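Local coordinates for protein arginase (Trypanosoma brucei brucei, PDB 4RHJ) that is of unknown function but adopts the arginase-deacetylase fold, having evolved without the binuclear manganese cluster of true arginases, at residues Pro45-Gly50 with Pro97-Gly102; Pro60-Phe65 with Cys101-Asp106; Glu125-Leu130 with Leu148-Ala153; Pro137-Gly142 with Gly283-Gly288. All blocks are in the same frame, centred on the assembly; numbering follows the deposited sequence.

In the fold
All four contacts belong to one parallel sheet and the helices on it. Contacts 1 and 4 lie within the sheet, their centres about 11 Å apart. Strands 46-50 and 136-140 join them, with Ala-47 O 3.0 Å from Val-138 N. Contact 2, its centre about 10 Å from that of contact 1, shares Cys-101 and Gly-102 with it and brings helix 62-66 against the end of strand 95-103. Contact 3 packs two helices beside the sheet, and Met-150 carries it into contact 4, Met-150 SD lying 3.3 Å from Ser-139 CB. In contact 4 the Tyr-287 side chain comes within about 3 Å of that of Asp-244, which binds manganese in another crystal structure of this protein; this chain holds no metal.

Contact 1: residues Pro45-Gly50 with Pro97-Gly102; sequences PVALFG and PVLNCG
Val-98 meets two side chains of the neighbouring strand at once. Its CG2 presses on CB of Val-46 at 3.5 Å, while its CG1 meets CG of Leu-48 at the same 3.5 Å, both closer than ordinary van der Waals contact. A chi1 of 160° sets CG1 across from the backbone nitrogen and CG2 across from the carbonyl carbon, and the fork of the valine thus serves a neighbour with each methyl. On the opposite face of the sheet, Ala-47 CB touches Leu-99 CD2 at 3.9 Å; alanine is small enough for Leu-130 and Tyr-135 to pack on it as well.

Behind these side chains runs a parallel set of backbone bonds. Leu-99 N donates to Val-46 O at 2.9 Å, Leu-48 N to Leu-99 O at 2.6 Å, and Cys-101 N to Leu-48 O at 2.6 Å. The next bond skips a residue: Gly-50 N reaches Gly-102 O, 2.8 Å away and well above the carbonyl plane. Gly-102 takes up the shift at a positive phi of 65°, comfortable for a residue without a side chain. Asn-100 steadies the bend, its OD1 accepting from Gly-102 N in an Asx turn. At the other end, Val-46 N and Pro-97 O are buried without a partner.

Further out, Ile-316 of helix 303-316 covers Val-46, Leu-48 and Val-98, and strand 136-140 bonds to the other edge of strand 46-50. Branched aliphatic residues on inner parallel strands covered by helices are typical of the three-layer alpha/beta/alpha fold of the arginase family.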
loop_
_atom_site.group_PDB
_atom_site.type_symbol
_atom_site.label_atom_id
_atom_site.label_comp_id
_atom_site.label_asym_id
_atom_site.label_seq_id
_atom_site.Cartn_x
_atom_site.Cartn_y
_atom_site.Cartn_z
ATOM N N PRO A 45 -4.292 -1.883 34.571
ATOM C CA PRO A 45 -3.214 -1.585 33.623
ATOM C C PRO A 45 -3.085 -2.658 32.566
ATOM O O PRO A 45 -3.871 -3.588 32.541
ATOM C CB PRO A 45 -1.969 -1.556 34.514
ATOM C CG PRO A 45 -2.287 -2.482 35.599
ATOM C CD PRO A 45 -3.757 -2.319 35.872
ATOM N N VAL A 46 -2.083 -2.544 31.720
ATOM C CA VAL A 46 -1.862 -3.540 30.693
ATOM C C VAL A 46 -0.615 -4.372 31.018
ATOM O O VAL A 46 0.353 -3.864 31.566
ATOM C CB VAL A 46 -1.744 -2.848 29.304
ATOM C CG1 VAL A 46 -1.512 -3.860 28.211
ATOM C CG2 VAL A 46 -2.992 -1.994 29.025
ATOM N N ALA A 47 -0.672 -5.663 30.718
ATOM C CA ALA A 47 0.494 -6.540 30.864
ATOM C C ALA A 47 0.831 -7.265 29.560
ATOM O O ALA A 47 -0.003 -7.951 28.970
ATOM C CB ALA A 47 0.268 -7.539 31.956
ATOM N N LEU A 48 2.089 -7.132 29.162
ATOM C CA LEU A 48 2.562 -7.523 27.844
ATOM C C LEU A 48 3.425 -8.770 27.902
ATOM O O LEU A 48 4.308 -8.873 28.736
ATOM C CB LEU A 48 3.384 -6.377 27.219
ATOM C CG LEU A 48 2.856 -5.393 26.178
ATOM C CD1 LEU A 48 3.186 -5.862 24.770
ATOM C CD2 LEU A 48 1.370 -5.152 26.315
ATOM N N PHE A 49 3.200 -9.714 27.002
ATOM C CA PHE A 49 4.200 -10.741 26.816
ATOM C C PHE A 49 4.277 -11.184 25.368
ATOM O O PHE A 49 3.428 -10.842 24.559
ATOM C CB PHE A 49 3.945 -11.921 27.751
ATOM C CG PHE A 49 2.633 -12.604 27.553
ATOM C CD1 PHE A 49 1.533 -12.228 28.293
ATOM C CD2 PHE A 49 2.517 -13.652 26.669
ATOM C CE1 PHE A 49 0.334 -12.864 28.129
ATOM C CE2 PHE A 49 1.340 -14.296 26.503
ATOM C CZ PHE A 49 0.232 -13.901 27.235
ATOM N N GLY A 50 5.341 -11.918 25.052
ATOM C CA GLY A 50 5.582 -12.409 23.713
ATOM C C GLY A 50 5.254 -13.876 23.611
ATOM O O GLY A 50 5.737 -14.683 24.384
ATOM N N PRO A 97 0.555 3.020 31.171
ATOM C CA PRO A 97 1.566 2.184 31.827
ATOM C C PRO A 97 1.482 0.699 31.485
ATOM O O PRO A 97 0.564 0.007 31.911
ATOM C CB PRO A 97 1.285 2.417 33.319
ATOM C CG PRO A 97 0.617 3.735 33.380
ATOM C CD PRO A 97 -0.265 3.732 32.168
ATOM N N VAL A 98 2.461 0.200 30.745
ATOM C CA VAL A 98 2.416 -1.190 30.337
ATOM C C VAL A 98 3.561 -2.013 30.913
ATOM O O VAL A 98 4.736 -1.636 30.869
ATOM C CB VAL A 98 2.395 -1.318 28.805
ATOM C CG1 VAL A 98 2.843 -2.707 28.366
ATOM C CG2 VAL A 98 1.001 -0.993 28.268
ATOM N N LEU A 99 3.165 -3.160 31.448
ATOM C CA LEU A 99 4.034 -4.097 32.130
ATOM C C LEU A 99 4.622 -5.137 31.182
ATOM O O LEU A 99 3.896 -5.979 30.669
ATOM C CB LEU A 99 3.236 -4.794 33.229
ATOM C CG LEU A 99 3.947 -5.904 33.971
ATOM C CD1 LEU A 99 4.951 -5.261 34.915
ATOM C CD2 LEU A 99 2.934 -6.778 34.692
ATOM N N ASN A 100 5.935 -5.087 30.967
ATOM C CA ASN A 100 6.612 -6.056 30.104
ATOM C C ASN A 100 6.965 -7.381 30.782
ATOM O O ASN A 100 7.915 -7.452 31.574
ATOM C CB ASN A 100 7.898 -5.462 29.530
ATOM C CG ASN A 100 8.651 -6.462 28.664
ATOM O OD1 ASN A 100 8.039 -7.258 27.956
ATOM N ND2 ASN A 100 9.978 -6.429 28.724
ATOM N N CYS A 101 6.222 -8.434 30.449
ATOM C CA CYS A 101 6.538 -9.759 30.973
ATOM C C CYS A 101 7.472 -10.512 30.037
ATOM O O CYS A 101 7.801 -11.668 30.295
ATOM C CB CYS A 101 5.265 -10.582 31.207
ATOM S SG CYS A 101 4.113 -9.898 32.416
ATOM N N GLY A 102 7.881 -9.875 28.943
ATOM C CA GLY A 102 8.819 -10.495 28.022
ATOM C C GLY A 102 8.324 -11.733 27.285
ATOM O O GLY A 102 7.131 -12.008 27.227
#

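Contact 2: residues Pro60-Phe65 with Cys101-Asp106; sequences PLLDFF and CGQMLD
Gln-103 reaches across to Leu-62 with CG and its amide end, the two side chains coming from opposite directions. From CB the chain turns to put CG across from its own carbonyl carbon, then bends again at chi2 (-72°), which folds it over the leucine. CG lies 3.5 Å from Leu-62 CD2, and the amide carbon CD is 3.6 Å from that same methyl. At the tip NE2 is nearer still, 3.3 Å from Leu-62 CD2 and 3.4 Å from Leu-62 CB. The other amide atom, OE1, turns toward Gly-50 O of strand 46-50; both are acceptors, which makes this a close approach and not a hydrogen bond.

Glutamine suits this partly exposed place at the edge of the core, since its CG methylene and flat amide can lie together against the leucine methyl. The contact joins helix 62-66 to the C-terminal end of strand 95-103, the end of the parallel sheet from which the active-site loops of arginase-fold enzymes spring. Leu-61 takes the N-cap position of the helix, whose later residues Phe-64 and Phe-65 lean on helix 303-316.

Asp-63 crosses Gln-103 at about a right angle, its carboxylate plane turned 48° from the amide plane, with Asp-63 OD2 4.1 Å from Gln-103 NE2. Leu-62 approaches the strand itself with its second methyl, CD1, which lies 4.2 Å from Gly-102 O.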
loop_
_atom_site.group_PDB
_atom_site.type_symbol
_atom_site.label_atom_id
_atom_site.label_comp_id
_atom_site.label_asym_id
_atom_site.label_seq_id
_atom_site.Cartn_x
_atom_site.Cartn_y
_atom_site.Cartn_z
ATOM N N PRO A 60 11.164 -11.629 17.220
ATOM C CA PRO A 60 11.567 -10.252 17.502
ATOM C C PRO A 60 10.361 -9.427 17.925
ATOM O O PRO A 60 10.076 -9.376 19.108
ATOM C CB PRO A 60 12.157 -9.770 16.177
ATOM C CG PRO A 60 11.532 -10.659 15.130
ATOM C CD PRO A 60 11.103 -11.936 15.781
ATOM N N LEU A 61 9.670 -8.840 16.949
ATOM C CA LEU A 61 8.416 -8.081 17.102
ATOM C C LEU A 61 8.063 -7.507 18.479
ATOM O O LEU A 61 7.828 -6.306 18.606
ATOM C CB LEU A 61 7.239 -8.922 16.601
ATOM C CG LEU A 61 5.960 -8.147 16.287
ATOM C CD1 LEU A 61 6.150 -7.300 15.039
ATOM C CD2 LEU A 61 4.780 -9.091 16.128
ATOM N N LEU A 62 8.028 -8.353 19.502
ATOM C CA LEU A 62 7.883 -7.884 20.851
ATOM C C LEU A 62 8.997 -6.888 21.029
ATOM O O LEU A 62 8.738 -5.694 21.105
ATOM C CB LEU A 62 7.955 -9.050 21.858
ATOM C CG LEU A 62 8.333 -8.779 23.321
ATOM C CD1 LEU A 62 7.178 -9.060 24.264
ATOM C CD2 LEU A 62 9.562 -9.580 23.729
ATOM N N ASP A 63 10.238 -7.378 21.010
ATOM C CA ASP A 63 11.436 -6.554 21.145
ATOM C C ASP A 63 11.463 -5.364 20.166
ATOM O O ASP A 63 12.006 -4.313 20.479
ATOM C CB ASP A 63 12.686 -7.424 20.946
ATOM C CG ASP A 63 12.482 -8.869 21.395
ATOM O OD1 ASP A 63 12.518 -9.121 22.614
ATOM O OD2 ASP A 63 12.308 -9.751 20.525
ATOM N N PHE A 64 10.871 -5.552 18.984
ATOM C CA PHE A 64 10.726 -4.498 17.989
ATOM C C PHE A 64 9.698 -3.451 18.442
ATOM O O PHE A 64 9.874 -2.265 18.209
ATOM C CB PHE A 64 10.327 -5.105 16.646
ATOM C CG PHE A 64 10.408 -4.151 15.498
ATOM C CD1 PHE A 64 11.625 -3.867 14.901
ATOM C CD2 PHE A 64 9.274 -3.557 14.994
ATOM C CE1 PHE A 64 11.707 -2.997 13.827
ATOM C CE2 PHE A 64 9.348 -2.679 13.912
ATOM C CZ PHE A 64 10.572 -2.402 13.329
ATOM N N PHE A 65 8.642 -3.900 19.111
ATOM C CA PHE A 65 7.633 -3.004 19.673
ATOM C C PHE A 65 8.176 -2.193 20.844
ATOM O O PHE A 65 7.752 -1.064 21.094
ATOM C CB PHE A 65 6.411 -3.792 20.141
ATOM C CG PHE A 65 5.395 -2.956 20.860
ATOM C CD1 PHE A 65 4.545 -2.118 20.155
ATOM C CD2 PHE A 65 5.289 -2.994 22.235
ATOM C CE1 PHE A 65 3.611 -1.343 20.810
ATOM C CE2 PHE A 65 4.348 -2.220 22.896
ATOM C CZ PHE A 65 3.512 -1.401 22.184
ATOM N N CYS A 101 6.222 -8.434 30.449
ATOM C CA CYS A 101 6.538 -9.759 30.973
ATOM C C CYS A 101 7.472 -10.512 30.037
ATOM O O CYS A 101 7.801 -11.668 30.295
ATOM C CB CYS A 101 5.265 -10.582 31.207
ATOM S SG CYS A 101 4.113 -9.898 32.416
ATOM N N GLY A 102 7.881 -9.875 28.943
ATOM C CA GLY A 102 8.819 -10.495 28.022
ATOM C C GLY A 102 8.324 -11.733 27.285
ATOM O O GLY A 102 7.131 -12.008 27.227
ATOM N N GLN A 103 9.261 -12.497 26.728
ATOM C CA GLN A 103 8.930 -13.665 25.914
ATOM C C GLN A 103 8.644 -14.915 26.740
ATOM O O GLN A 103 9.363 -15.217 27.692
ATOM C CB GLN A 103 10.072 -13.972 24.934
ATOM C CG GLN A 103 10.251 -12.978 23.798
ATOM C CD GLN A 103 9.158 -13.073 22.756
ATOM O OE1 GLN A 103 8.258 -13.892 22.870
ATOM N NE2 GLN A 103 9.229 -12.227 21.736
ATOM N N MET A 104 7.606 -15.650 26.354
ATOM C CA MET A 104 7.370 -16.997 26.875
ATOM C C MET A 104 8.630 -17.876 26.813
ATOM O O MET A 104 9.044 -18.478 27.800
ATOM C CB MET A 104 6.250 -17.673 26.089
ATOM C CG MET A 104 4.909 -17.058 26.261
ATOM S SD MET A 104 3.777 -18.252 26.944
ATOM C CE MET A 104 2.631 -17.169 27.756
ATOM N N LEU A 105 9.238 -17.934 25.640
ATOM C CA LEU A 105 10.352 -18.833 25.376
ATOM C C LEU A 105 11.681 -18.244 25.856
ATOM O O LEU A 105 12.132 -17.220 25.347
ATOM C CB LEU A 105 10.406 -19.139 23.873
ATOM C CG LEU A 105 11.046 -20.394 23.277
ATOM C CD1 LEU A 105 10.562 -21.626 23.981
ATOM C CD2 LEU A 105 10.708 -20.490 21.795
ATOM N N ASP A 106 12.308 -18.881 26.839
ATOM C CA ASP A 106 13.632 -18.436 27.259
ATOM C C ASP A 106 14.678 -18.768 26.203
ATOM O O ASP A 106 14.966 -19.933 25.948
ATOM C CB ASP A 106 14.034 -19.064 28.592
ATOM C CG ASP A 106 15.429 -18.642 29.039
ATOM O OD1 ASP A 106 16.018 -17.731 28.423
ATOM O OD2 ASP A 106 15.938 -19.211 30.022
#

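Contact 3: residues Glu125-Leu130 with Leu148-Ala153; sequences EASTEL and LSMVEA
Ala-153 sets its methyl against two hydroxyl-bearing residues of helix 125-130, and this polar-to-apolar packing is the heart of the contact. Its CB lies 3.1 Å from Ser-127 OG and 3.0 Å from Thr-128 OG1. Small residues on both sides bring the helices close: the axes of the two short segments approach to 8.1 Å, with a crossing angle of -38°, and the CA atoms of Thr-128 and Ala-153 are 4.8 Å apart.

Carbon-to-carbon packing is added by Ser-127 CB, which lies on Met-150 CA (3.7 Å) and on Met-150 CG. The methionine's flexible chain then bends at chi3 (68°), carrying its methyl toward the sheet.

The hydrogen bonds of the hydroxyls run within their own helix. Ser-127 OG bonds to the backbone oxygens of Ser-123 and Leu-124, and Thr-128 OG1 bonds to that of Leu-124. With chi1 at 56°, Ser-127 OG sits between its backbone N and carbonyl carbon, a position serine tolerates easily. Both oxygens are therefore satisfied although they face a methyl group, and such short side chains suit a close helix crossing. Glu-152 OE1 bonds to Tyr-120 OH, earlier on helix 116-131, a polar tie between the two helices.

Helix 116-131 leads by way of strand 136-140 into helix 148-157, so the strand links the two packed helices. Met-150 rests on Pro-137 and Ser-139 of that strand, Leu-130 reaches Ala-47 and Phe-49 of strand 46-50, and Phe-25 of helix 23-30 touches Ala-126.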
loop_
_atom_site.group_PDB
_atom_site.type_symbol
_atom_site.label_atom_id
_atom_site.label_comp_id
_atom_site.label_asym_id
_atom_site.label_seq_id
_atom_site.Cartn_x
_atom_site.Cartn_y
_atom_site.Cartn_z
ATOM N N GLU A 125 -1.904 -20.229 31.773
ATOM C CA GLU A 125 -1.413 -19.907 33.109
ATOM C C GLU A 125 -0.944 -18.460 33.238
ATOM O O GLU A 125 -1.194 -17.811 34.255
ATOM C CB GLU A 125 -0.278 -20.850 33.491
ATOM C CG GLU A 125 0.786 -20.196 34.323
ATOM C CD GLU A 125 1.639 -21.206 35.002
ATOM O OE1 GLU A 125 1.403 -22.409 34.759
ATOM O OE2 GLU A 125 2.529 -20.800 35.774
ATOM N N ALA A 126 -0.255 -17.957 32.217
ATOM C CA ALA A 126 0.114 -16.547 32.175
ATOM C C ALA A 126 -1.126 -15.654 32.191
ATOM O O ALA A 126 -1.252 -14.784 33.047
ATOM C CB ALA A 126 0.948 -16.253 30.947
ATOM N N SER A 127 -2.037 -15.879 31.252
ATOM C CA SER A 127 -3.232 -15.057 31.123
ATOM C C SER A 127 -4.028 -15.051 32.426
ATOM O O SER A 127 -4.447 -13.995 32.914
ATOM C CB SER A 127 -4.095 -15.557 29.968
ATOM O OG SER A 127 -4.418 -16.927 30.125
ATOM N N THR A 128 -4.220 -16.238 32.987
ATOM C CA THR A 128 -4.850 -16.391 34.299
ATOM C C THR A 128 -4.148 -15.570 35.402
ATOM O O THR A 128 -4.802 -14.937 36.242
ATOM C CB THR A 128 -4.870 -17.872 34.729
ATOM O OG1 THR A 128 -5.785 -18.616 33.909
ATOM C CG2 THR A 128 -5.287 -17.994 36.171
ATOM N N GLU A 129 -2.818 -15.576 35.381
ATOM C CA GLU A 129 -2.032 -14.913 36.417
ATOM C C GLU A 129 -1.861 -13.426 36.124
ATOM O O GLU A 129 -1.406 -12.670 36.974
ATOM C CB GLU A 129 -0.659 -15.575 36.569
ATOM C CG GLU A 129 0.003 -15.347 37.919
ATOM C CD GLU A 129 -0.085 -16.551 38.852
ATOM O OE1 GLU A 129 -0.768 -17.537 38.518
ATOM O OE2 GLU A 129 0.542 -16.525 39.928
ATOM N N LEU A 130 -2.228 -13.016 34.917
ATOM C CA LEU A 130 -2.251 -11.602 34.561
ATOM C C LEU A 130 -3.620 -10.998 34.851
ATOM O O LEU A 130 -3.739 -9.844 35.280
ATOM C CB LEU A 130 -1.898 -11.405 33.084
ATOM C CG LEU A 130 -0.401 -11.506 32.808
ATOM C CD1 LEU A 130 -0.044 -11.067 31.390
ATOM C CD2 LEU A 130 0.390 -10.733 33.867
ATOM N N LEU A 148 -7.662 -18.522 22.188
ATOM C CA LEU A 148 -8.300 -19.582 22.954
ATOM C C LEU A 148 -7.940 -19.563 24.448
ATOM O O LEU A 148 -8.819 -19.517 25.294
ATOM C CB LEU A 148 -7.928 -20.933 22.325
ATOM C CG LEU A 148 -8.327 -22.239 23.003
ATOM C CD1 LEU A 148 -9.816 -22.266 23.320
ATOM C CD2 LEU A 148 -7.937 -23.399 22.107
ATOM N N SER A 149 -6.645 -19.578 24.760
ATOM C CA SER A 149 -6.169 -19.687 26.145
ATOM C C SER A 149 -6.541 -18.495 27.017
ATOM O O SER A 149 -6.941 -18.661 28.166
ATOM C CB SER A 149 -4.650 -19.851 26.171
ATOM O OG SER A 149 -4.182 -20.508 25.008
ATOM N N MET A 150 -6.390 -17.295 26.460
ATOM C CA MET A 150 -6.564 -16.038 27.196
ATOM C C MET A 150 -8.021 -15.749 27.555
ATOM O O MET A 150 -8.330 -15.300 28.670
ATOM C CB MET A 150 -5.997 -14.868 26.380
ATOM C CG MET A 150 -4.479 -14.923 26.140
ATOM S SD MET A 150 -3.915 -13.585 25.062
ATOM C CE MET A 150 -4.178 -12.156 26.106
ATOM N N VAL A 151 -8.912 -16.002 26.610
ATOM C CA VAL A 151 -10.335 -15.893 26.881
ATOM C C VAL A 151 -10.810 -17.032 27.801
ATOM O O VAL A 151 -11.782 -16.871 28.534
ATOM C CB VAL A 151 -11.156 -15.881 25.570
ATOM C CG1 VAL A 151 -10.880 -17.098 24.800
ATOM C CG2 VAL A 151 -12.655 -15.772 25.849
ATOM N N GLU A 152 -10.118 -18.172 27.804
ATOM C CA GLU A 152 -10.520 -19.264 28.702
ATOM C C GLU A 152 -10.058 -19.065 30.146
ATOM O O GLU A 152 -10.714 -19.541 31.073
ATOM C CB GLU A 152 -10.027 -20.604 28.172
ATOM C CG GLU A 152 -10.962 -21.173 27.124
ATOM C CD GLU A 152 -10.749 -22.629 26.889
ATOM O OE1 GLU A 152 -9.578 -23.053 26.886
ATOM O OE2 GLU A 152 -11.751 -23.346 26.706
ATOM N N ALA A 153 -8.948 -18.354 30.327
ATOM C CA ALA A 153 -8.506 -17.895 31.641
ATOM C C ALA A 153 -9.464 -16.868 32.234
ATOM O O ALA A 153 -9.567 -16.724 33.452
ATOM C CB ALA A 153 -7.155 -17.311 31.545
#

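Contact 4: residues Pro137-Gly142 with Gly283-Gly288; sequences PVSVGG and GIDVYG
Pro-137 and Ile-284 begin a run of parallel-strand bonds in the central sheet of the arginase-deacetylase fold. Ile-284 N donates to Pro-137 O (3.1 Å), Ser-139 N to Ile-284 O (2.7 Å), Val-286 N to Ser-139 O (2.9 Å) and Gly-141 N to Val-286 O (2.7 Å). Past the strand ends Gly-288 N still finds Gly-142 O. At Gly-141, Gly-142 and Gly-288 a CB would jam against the preceding carbonyl oxygen; at Gly-283 it would press on Pro-137 CG. Proline, lacking an N-H, bonds to this strand through its carbonyl, while its ring lies by Gly-283.

Val-138 and Ile-284 lie side by side on one face, CG1 of the valine on CB of the isoleucine. The other face is polar: Ser-139 OG makes a weak 3.4 Å bond to Asp-285 OD1. That carboxylate oxygen also lies 2.8 Å from Ser-139 O, but both are acceptors. The other oxygen, OD2, has a weak bond with Thr-147 OG1, and Tyr-287 OH is bonded to His-167 NE2.

Tyr-287 also touches Asp-244, which binds manganese in another structure of this protein; no metal is bound here. Its ring leads away from strand 136-140, while Tyr-287 CB rests 3.4 Å from Gly-141 O.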
loop_
_atom_site.group_PDB
_atom_site.type_symbol
_atom_site.label_atom_id
_atom_site.label_comp_id
_atom_site.label_asym_id
_atom_site.label_seq_id
_atom_site.Cartn_x
_atom_site.Cartn_y
_atom_site.Cartn_z
ATOM N N PRO A 137 -4.361 -8.448 29.750
ATOM C CA PRO A 137 -3.318 -9.195 29.042
ATOM C C PRO A 137 -3.281 -8.870 27.542
ATOM O O PRO A 137 -4.326 -8.702 26.923
ATOM C CB PRO A 137 -3.723 -10.649 29.285
ATOM C CG PRO A 137 -5.245 -10.580 29.372
ATOM C CD PRO A 137 -5.563 -9.262 29.995
ATOM N N VAL A 138 -2.078 -8.745 26.982
ATOM C CA VAL A 138 -1.892 -8.607 25.530
ATOM C C VAL A 138 -0.779 -9.517 24.992
ATOM O O VAL A 138 0.391 -9.296 25.251
ATOM C CB VAL A 138 -1.556 -7.186 25.137
ATOM C CG1 VAL A 138 -1.768 -7.004 23.657
ATOM C CG2 VAL A 138 -2.411 -6.191 25.918
ATOM N N SER A 139 -1.174 -10.534 24.241
ATOM C CA SER A 139 -0.264 -11.553 23.777
ATOM C C SER A 139 0.118 -11.320 22.328
ATOM O O SER A 139 -0.736 -11.304 21.444
ATOM C CB SER A 139 -0.889 -12.918 23.925
ATOM O OG SER A 139 -0.363 -13.798 22.964
ATOM N N VAL A 140 1.417 -11.153 22.099
ATOM C CA VAL A 140 1.927 -10.703 20.819
ATOM C C VAL A 140 2.827 -11.739 20.186
ATOM O O VAL A 140 3.837 -12.135 20.762
ATOM C CB VAL A 140 2.683 -9.378 20.962
ATOM C CG1 VAL A 140 3.421 -9.054 19.687
ATOM C CG2 VAL A 140 1.708 -8.274 21.318
ATOM N N GLY A 141 2.419 -12.165 18.992
ATOM C CA GLY A 141 3.118 -13.144 18.188
ATOM C C GLY A 141 2.308 -14.410 17.989
ATOM O O GLY A 141 1.161 -14.507 18.402
ATOM N N GLY A 142 2.929 -15.403 17.361
ATOM C CA GLY A 142 2.327 -16.710 17.266
ATOM C C GLY A 142 1.351 -16.850 16.121
ATOM O O GLY A 142 1.426 -16.098 15.145
ATOM N N GLY A 283 -8.743 -8.846 26.645
ATOM C CA GLY A 283 -7.404 -9.157 26.200
ATOM C C GLY A 283 -7.236 -8.975 24.710
ATOM O O GLY A 283 -8.208 -8.812 23.979
ATOM N N ILE A 284 -5.983 -8.991 24.269
ATOM C CA ILE A 284 -5.621 -8.726 22.876
ATOM C C ILE A 284 -4.514 -9.676 22.394
ATOM O O ILE A 284 -3.469 -9.802 23.020
ATOM C CB ILE A 284 -5.148 -7.257 22.679
ATOM C CG1 ILE A 284 -6.217 -6.258 23.133
ATOM C CG2 ILE A 284 -4.778 -6.982 21.216
ATOM C CD1 ILE A 284 -5.713 -4.859 23.200
ATOM N N ASP A 285 -4.765 -10.340 21.279
ATOM C CA ASP A 285 -3.805 -11.259 20.706
ATOM C C ASP A 285 -3.458 -10.803 19.319
ATOM O O ASP A 285 -4.285 -10.868 18.405
ATOM C CB ASP A 285 -4.332 -12.704 20.647
ATOM C CG ASP A 285 -3.318 -13.676 20.022
ATOM O OD1 ASP A 285 -2.099 -13.414 20.108
ATOM O OD2 ASP A 285 -3.734 -14.696 19.450
ATOM N N VAL A 286 -2.236 -10.337 19.151
ATOM C CA VAL A 286 -1.829 -9.936 17.822
ATOM C C VAL A 286 -0.833 -10.938 17.260
ATOM O O VAL A 286 0.278 -11.055 17.763
ATOM C CB VAL A 286 -1.238 -8.531 17.816
ATOM C CG1 VAL A 286 -1.240 -7.994 16.406
ATOM C CG2 VAL A 286 -2.070 -7.624 18.710
ATOM N N TYR A 287 -1.249 -11.627 16.193
ATOM C CA TYR A 287 -0.589 -12.823 15.668
ATOM C C TYR A 287 -0.511 -12.844 14.146
ATOM O O TYR A 287 -0.950 -11.910 13.489
ATOM C CB TYR A 287 -1.334 -14.065 16.139
ATOM C CG TYR A 287 -2.776 -14.151 15.661
ATOM C CD1 TYR A 287 -3.808 -13.534 16.365
ATOM C CD2 TYR A 287 -3.101 -14.863 14.516
ATOM C CE1 TYR A 287 -5.125 -13.635 15.936
ATOM C CE2 TYR A 287 -4.397 -14.970 14.088
ATOM C CZ TYR A 287 -5.414 -14.354 14.789
ATOM O OH TYR A 287 -6.720 -14.460 14.335
ATOM N N GLY A 288 0.038 -13.922 13.590
ATOM C CA GLY A 288 0.079 -14.092 12.142
ATOM C C GLY A 288 1.366 -13.675 11.461
ATOM O O GLY A 288 1.512 -13.810 10.250
#